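Local coordinates for L-lysine 6-monooxygenase (Pseudomonas syringae pv. tomato, PDB 5CQF), which probably hydroxylates the side-chain amine of L-lysine as an FAD- and NADPH-dependent monooxygenase of siderophore biosynthesis, at residues R237-F249 with N281-F294. Sequence-based numbering, arbitrary orientation.
Sequences RCAGFKLTQLGQF and NYAGIDPDERQKLF
Y282 lies between Q245 and F249, beside a two-stranded parallel sheet formed by 245-246 and 284-285. This small sheet is separate from the two larger parallel sheets of the chain. I285 N donates to Q245 O at 2.9 Å, and G247 N donates to I285 O. The bond from Q245 N to A283 O is weak.

Q245 CB sits over one face of the Y282 ring, a CH-pi contact 3.7 Å from the centroid. F249 points its ring edge at the opposite face, a T-shaped pair with planes 89° apart. With CG anti to the backbone N (chi1 -164°), the Y282 ring is directed toward 245-249. Its OH donates to G247 O at 2.6 Å, from above the carbonyl plane. L243 of the second subunit packs on both Y282 and F249, so this aromatic pair also belongs to a subunit interface.

On the other side of the strands, I285 CD1 meets F241 CD1 at 3.6 Å and also touches T244. L293, from helix 287-302, brings CD2 to the F241 ring. D286 is the N-cap of that helix; its OD1 accepts from D288 N and also from N70.

R290 is bent at both chi2 and chi3, which places its guanidinium over F241 and beside K242, in the 3-10 segment 241-243. F241 CB lies over one face of this group, toward its rim. K242 crosses R290 at about a right angle and continues to F294, where K242 CE lies in the ring plane, 3.7 Å from F294 CE1 at the edge.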
loop_
_atom_site.group_PDB
_atom_site.type_symbol
_atom_site.label_atom_id
_atom_site.label_comp_id
_atom_site.label_asym_id
_atom_site.label_seq_id
_atom_site.Cartn_x
_atom_site.Cartn_y
_atom_site.Cartn_z
ATOM N N ARG A 237 -22.318 7.624 19.668
ATOM C CA ARG A 237 -22.962 8.907 19.960
ATOM C C ARG A 237 -23.155 9.712 18.680
ATOM O O ARG A 237 -24.104 10.471 18.563
ATOM C CB ARG A 237 -22.141 9.738 20.952
ATOM C CG ARG A 237 -22.832 11.022 21.431
ATOM C CD ARG A 237 -22.011 11.716 22.528
ATOM N NE ARG A 237 -20.664 12.045 22.029
ATOM C CZ ARG A 237 -20.281 13.229 21.525
ATOM N NH1 ARG A 237 -21.111 14.282 21.466
ATOM N NH2 ARG A 237 -19.038 13.364 21.085
ATOM N N CYS A 238 -22.236 9.548 17.740
ATOM C CA CYS A 238 -22.300 10.241 16.471
ATOM C C CYS A 238 -22.331 9.186 15.345
ATOM O O CYS A 238 -23.048 8.193 15.467
ATOM C CB CYS A 238 -21.127 11.253 16.375
ATOM S SG CYS A 238 -21.224 12.661 17.550
ATOM N N ALA A 239 -21.602 9.392 14.249
ATOM C CA ALA A 239 -21.495 8.371 13.194
ATOM C C ALA A 239 -20.610 7.235 13.653
ATOM O O ALA A 239 -19.821 7.371 14.614
ATOM C CB ALA A 239 -20.949 8.955 11.889
ATOM N N GLY A 240 -20.751 6.100 12.986
ATOM C CA GLY A 240 -20.005 4.922 13.415
ATOM C C GLY A 240 -18.534 4.926 13.058
ATOM O O GLY A 240 -17.942 5.943 12.719
ATOM N N PHE A 241 -17.966 3.736 13.083
ATOM C CA PHE A 241 -16.568 3.536 12.796
ATOM C C PHE A 241 -16.184 3.953 11.376
ATOM O O PHE A 241 -15.063 4.399 11.167
ATOM C CB PHE A 241 -16.212 2.056 12.988
ATOM C CG PHE A 241 -16.220 1.590 14.416
ATOM C CD1 PHE A 241 -15.474 2.221 15.365
ATOM C CD2 PHE A 241 -16.924 0.463 14.776
ATOM C CE1 PHE A 241 -15.433 1.763 16.662
ATOM C CE2 PHE A 241 -16.881 -0.015 16.071
ATOM C CZ PHE A 241 -16.131 0.643 17.021
ATOM N N LYS A 242 -17.094 3.841 10.409
ATOM C CA LYS A 242 -16.743 4.130 8.991
ATOM C C LYS A 242 -16.458 5.602 8.715
ATOM O O LYS A 242 -15.870 5.961 7.677
ATOM C CB LYS A 242 -17.839 3.648 8.036
ATOM C CG LYS A 242 -17.859 2.141 7.867
ATOM C CD LYS A 242 -19.224 1.649 7.392
ATOM C CE LYS A 242 -19.166 0.185 6.963
ATOM N NZ LYS A 242 -20.284 -0.623 7.536
ATOM N N LEU A 243 -16.900 6.453 9.634
ATOM C CA LEU A 243 -16.641 7.873 9.521
ATOM C C LEU A 243 -15.672 8.416 10.596
ATOM O O LEU A 243 -15.480 9.622 10.659
ATOM C CB LEU A 243 -17.973 8.655 9.471
ATOM C CG LEU A 243 -18.721 8.551 8.126
ATOM C CD1 LEU A 243 -20.170 9.033 8.235
ATOM C CD2 LEU A 243 -18.008 9.317 7.018
ATOM N N THR A 244 -15.017 7.556 11.385
ATOM C CA THR A 244 -13.946 8.046 12.266
ATOM C C THR A 244 -12.725 8.545 11.490
ATOM O O THR A 244 -12.486 8.170 10.331
ATOM C CB THR A 244 -13.397 6.996 13.261
ATOM O OG1 THR A 244 -12.620 6.000 12.559
ATOM C CG2 THR A 244 -14.538 6.390 14.128
ATOM N N GLN A 245 -11.935 9.384 12.160
ATOM C CA GLN A 245 -10.700 9.841 11.579
ATOM C C GLN A 245 -9.736 8.647 11.507
ATOM O O GLN A 245 -9.753 7.760 12.365
ATOM C CB GLN A 245 -10.147 11.063 12.340
ATOM C CG GLN A 245 -10.973 12.367 12.123
ATOM C CD GLN A 245 -10.537 13.313 10.956
ATOM O OE1 GLN A 245 -11.279 14.236 10.595
ATOM N NE2 GLN A 245 -9.341 13.120 10.402
ATOM N N LEU A 246 -8.951 8.600 10.443
ATOM C CA LEU A 246 -7.924 7.597 10.289
ATOM C C LEU A 246 -6.633 8.093 10.951
ATOM O O LEU A 246 -6.047 9.095 10.534
ATOM C CB LEU A 246 -7.713 7.252 8.809
ATOM C CG LEU A 246 -8.961 6.620 8.157
ATOM C CD1 LEU A 246 -8.930 6.769 6.641
ATOM C CD2 LEU A 246 -9.135 5.152 8.530
ATOM N N GLY A 247 -6.216 7.383 11.991
ATOM C CA GLY A 247 -5.039 7.733 12.785
ATOM C C GLY A 247 -5.423 8.614 13.956
ATOM O O GLY A 247 -6.247 9.490 13.802
ATOM N N GLN A 248 -4.826 8.376 15.119
ATOM C CA GLN A 248 -5.038 9.227 16.282
ATOM C C GLN A 248 -4.262 10.503 16.039
ATOM O O GLN A 248 -3.351 10.530 15.220
ATOM C CB GLN A 248 -4.660 8.517 17.597
ATOM C CG GLN A 248 -5.537 7.269 17.810
ATOM C CD GLN A 248 -5.251 6.450 19.055
ATOM O OE1 GLN A 248 -4.241 6.604 19.690
ATOM N NE2 GLN A 248 -6.157 5.557 19.383
ATOM N N PHE A 249 -4.621 11.545 16.768
ATOM C CA PHE A 249 -4.171 12.909 16.491
ATOM C C PHE A 249 -2.659 13.021 16.397
ATOM O O PHE A 249 -2.153 13.548 15.428
ATOM C CB PHE A 249 -4.736 13.862 17.547
ATOM C CG PHE A 249 -4.489 15.321 17.270
ATOM C CD1 PHE A 249 -5.392 16.058 16.510
ATOM C CD2 PHE A 249 -3.393 15.984 17.833
ATOM C CE1 PHE A 249 -5.194 17.413 16.293
ATOM C CE2 PHE A 249 -3.197 17.344 17.607
ATOM C CZ PHE A 249 -4.095 18.054 16.835
ATOM N N ASN A 281 -14.909 16.971 17.069
ATOM C CA ASN A 281 -15.119 15.570 17.435
ATOM C C ASN A 281 -13.990 14.615 16.945
ATOM O O ASN A 281 -14.251 13.427 16.730
ATOM C CB ASN A 281 -16.507 15.124 16.874
ATOM C CG ASN A 281 -17.372 14.386 17.891
ATOM O OD1 ASN A 281 -18.459 14.862 18.255
ATOM N ND2 ASN A 281 -16.916 13.215 18.330
ATOM N N TYR A 282 -12.759 15.119 16.778
ATOM C CA TYR A 282 -11.626 14.269 16.333
ATOM C C TYR A 282 -11.396 13.103 17.291
ATOM O O TYR A 282 -10.890 13.296 18.405
ATOM C CB TYR A 282 -10.270 15.027 16.178
ATOM C CG TYR A 282 -9.259 14.213 15.350
ATOM C CD1 TYR A 282 -8.682 13.025 15.851
ATOM C CD2 TYR A 282 -8.928 14.589 14.042
ATOM C CE1 TYR A 282 -7.792 12.268 15.085
ATOM C CE2 TYR A 282 -8.044 13.828 13.269
ATOM C CZ TYR A 282 -7.480 12.673 13.789
ATOM O OH TYR A 282 -6.613 11.931 13.019
ATOM N N ALA A 283 -11.749 11.904 16.834
ATOM C CA ALA A 283 -11.405 10.657 17.522
ATOM C C ALA A 283 -10.980 9.656 16.445
ATOM O O ALA A 283 -11.754 9.344 15.534
ATOM C CB ALA A 283 -12.595 10.135 18.319
ATOM N N GLY A 284 -9.758 9.159 16.543
ATOM C CA GLY A 284 -9.123 8.498 15.412
ATOM C C GLY A 284 -8.774 7.062 15.710
ATOM O O GLY A 284 -8.507 6.703 16.833
ATOM N N ILE A 285 -8.772 6.247 14.675
ATOM C CA ILE A 285 -8.498 4.830 14.794
ATOM C C ILE A 285 -7.418 4.447 13.788
ATOM O O ILE A 285 -7.473 4.886 12.630
ATOM C CB ILE A 285 -9.779 4.030 14.531
ATOM C CG1 ILE A 285 -10.818 4.344 15.608
ATOM C CG2 ILE A 285 -9.498 2.535 14.513
ATOM C CD1 ILE A 285 -12.163 3.705 15.329
ATOM N N ASP A 286 -6.411 3.693 14.253
ATOM C CA ASP A 286 -5.364 3.122 13.375
ATOM C C ASP A 286 -6.053 2.595 12.127
ATOM O O ASP A 286 -6.945 1.761 12.272
ATOM C CB ASP A 286 -4.669 1.967 14.122
ATOM C CG ASP A 286 -3.566 1.277 13.313
ATOM O OD1 ASP A 286 -3.453 1.506 12.090
ATOM O OD2 ASP A 286 -2.797 0.488 13.939
ATOM N N PRO A 287 -5.678 3.093 10.912
ATOM C CA PRO A 287 -6.319 2.605 9.681
ATOM C C PRO A 287 -6.207 1.097 9.489
ATOM O O PRO A 287 -7.085 0.520 8.920
ATOM C CB PRO A 287 -5.610 3.373 8.542
ATOM C CG PRO A 287 -4.436 4.062 9.166
ATOM C CD PRO A 287 -4.715 4.179 10.642
ATOM N N ASP A 288 -5.160 0.445 9.989
ATOM C CA ASP A 288 -5.090 -1.041 9.900
ATOM C C ASP A 288 -6.075 -1.727 10.823
ATOM O O ASP A 288 -6.530 -2.824 10.511
ATOM C CB ASP A 288 -3.681 -1.590 10.159
ATOM C CG ASP A 288 -2.655 -1.023 9.208
ATOM O OD1 ASP A 288 -3.026 -0.575 8.092
ATOM O OD2 ASP A 288 -1.457 -1.008 9.589
ATOM N N GLU A 289 -6.408 -1.098 11.944
ATOM C CA GLU A 289 -7.440 -1.644 12.836
ATOM C C GLU A 289 -8.830 -1.584 12.191
ATOM O O GLU A 289 -9.560 -2.580 12.196
ATOM C CB GLU A 289 -7.447 -0.928 14.180
ATOM C CG GLU A 289 -6.247 -1.268 15.067
ATOM C CD GLU A 289 -6.207 -2.737 15.504
ATOM O OE1 GLU A 289 -7.266 -3.317 15.898
ATOM O OE2 GLU A 289 -5.095 -3.310 15.462
ATOM N N ARG A 290 -9.174 -0.438 11.618
ATOM C CA ARG A 290 -10.410 -0.299 10.851
ATOM C C ARG A 290 -10.471 -1.344 9.756
ATOM O O ARG A 290 -11.490 -1.985 9.560
ATOM C CB ARG A 290 -10.511 1.085 10.194
ATOM C CG ARG A 290 -11.121 2.170 11.064
ATOM C CD ARG A 290 -12.547 1.835 11.534
ATOM N NE ARG A 290 -13.507 1.553 10.438
ATOM C CZ ARG A 290 -14.224 0.425 10.284
ATOM N NH1 ARG A 290 -14.112 -0.603 11.132
ATOM N NH2 ARG A 290 -15.063 0.327 9.257
ATOM N N GLN A 291 -9.368 -1.482 9.033
ATOM C CA GLN A 291 -9.289 -2.442 7.953
ATOM C C GLN A 291 -9.503 -3.859 8.464
ATOM O O GLN A 291 -10.205 -4.633 7.845
ATOM C CB GLN A 291 -7.955 -2.284 7.200
ATOM C CG GLN A 291 -7.586 -3.372 6.189
ATOM C CD GLN A 291 -8.622 -3.578 5.087
ATOM O OE1 GLN A 291 -9.398 -2.667 4.767
ATOM N NE2 GLN A 291 -8.646 -4.794 4.502
ATOM N N LYS A 292 -8.923 -4.214 9.598
ATOM C CA LYS A 292 -9.055 -5.600 10.097
ATOM C C LYS A 292 -10.515 -5.894 10.414
ATOM O O LYS A 292 -11.053 -6.971 10.071
ATOM C CB LYS A 292 -8.165 -5.848 11.327
ATOM C CG LYS A 292 -6.797 -6.415 10.982
ATOM C CD LYS A 292 -5.690 -5.921 11.907
ATOM C CE LYS A 292 -5.677 -6.631 13.244
ATOM N NZ LYS A 292 -5.108 -5.773 14.339
ATOM N N LEU A 293 -11.154 -4.929 11.067
ATOM C CA LEU A 293 -12.540 -5.106 11.488
ATOM C C LEU A 293 -13.440 -5.146 10.283
ATOM O O LEU A 293 -14.219 -6.061 10.144
ATOM C CB LEU A 293 -12.974 -4.025 12.478
ATOM C CG LEU A 293 -14.447 -4.087 12.887
ATOM C CD1 LEU A 293 -14.812 -5.418 13.523
ATOM C CD2 LEU A 293 -14.706 -2.966 13.850
ATOM N N PHE A 294 -13.298 -4.202 9.370
ATOM C CA PHE A 294 -14.151 -4.194 8.159
ATOM C C PHE A 294 -13.957 -5.458 7.276
ATOM O O PHE A 294 -14.923 -6.068 6.793
ATOM C CB PHE A 294 -13.882 -2.899 7.375
ATOM C CG PHE A 294 -14.737 -2.734 6.166
ATOM C CD1 PHE A 294 -16.010 -2.141 6.256
ATOM C CD2 PHE A 294 -14.293 -3.173 4.926
ATOM C CE1 PHE A 294 -16.811 -2.007 5.117
ATOM C CE2 PHE A 294 -15.099 -3.054 3.790
ATOM C CZ PHE A 294 -16.352 -2.467 3.886
HETATM O O HOH W 1 -9.288 6.465 19.500
#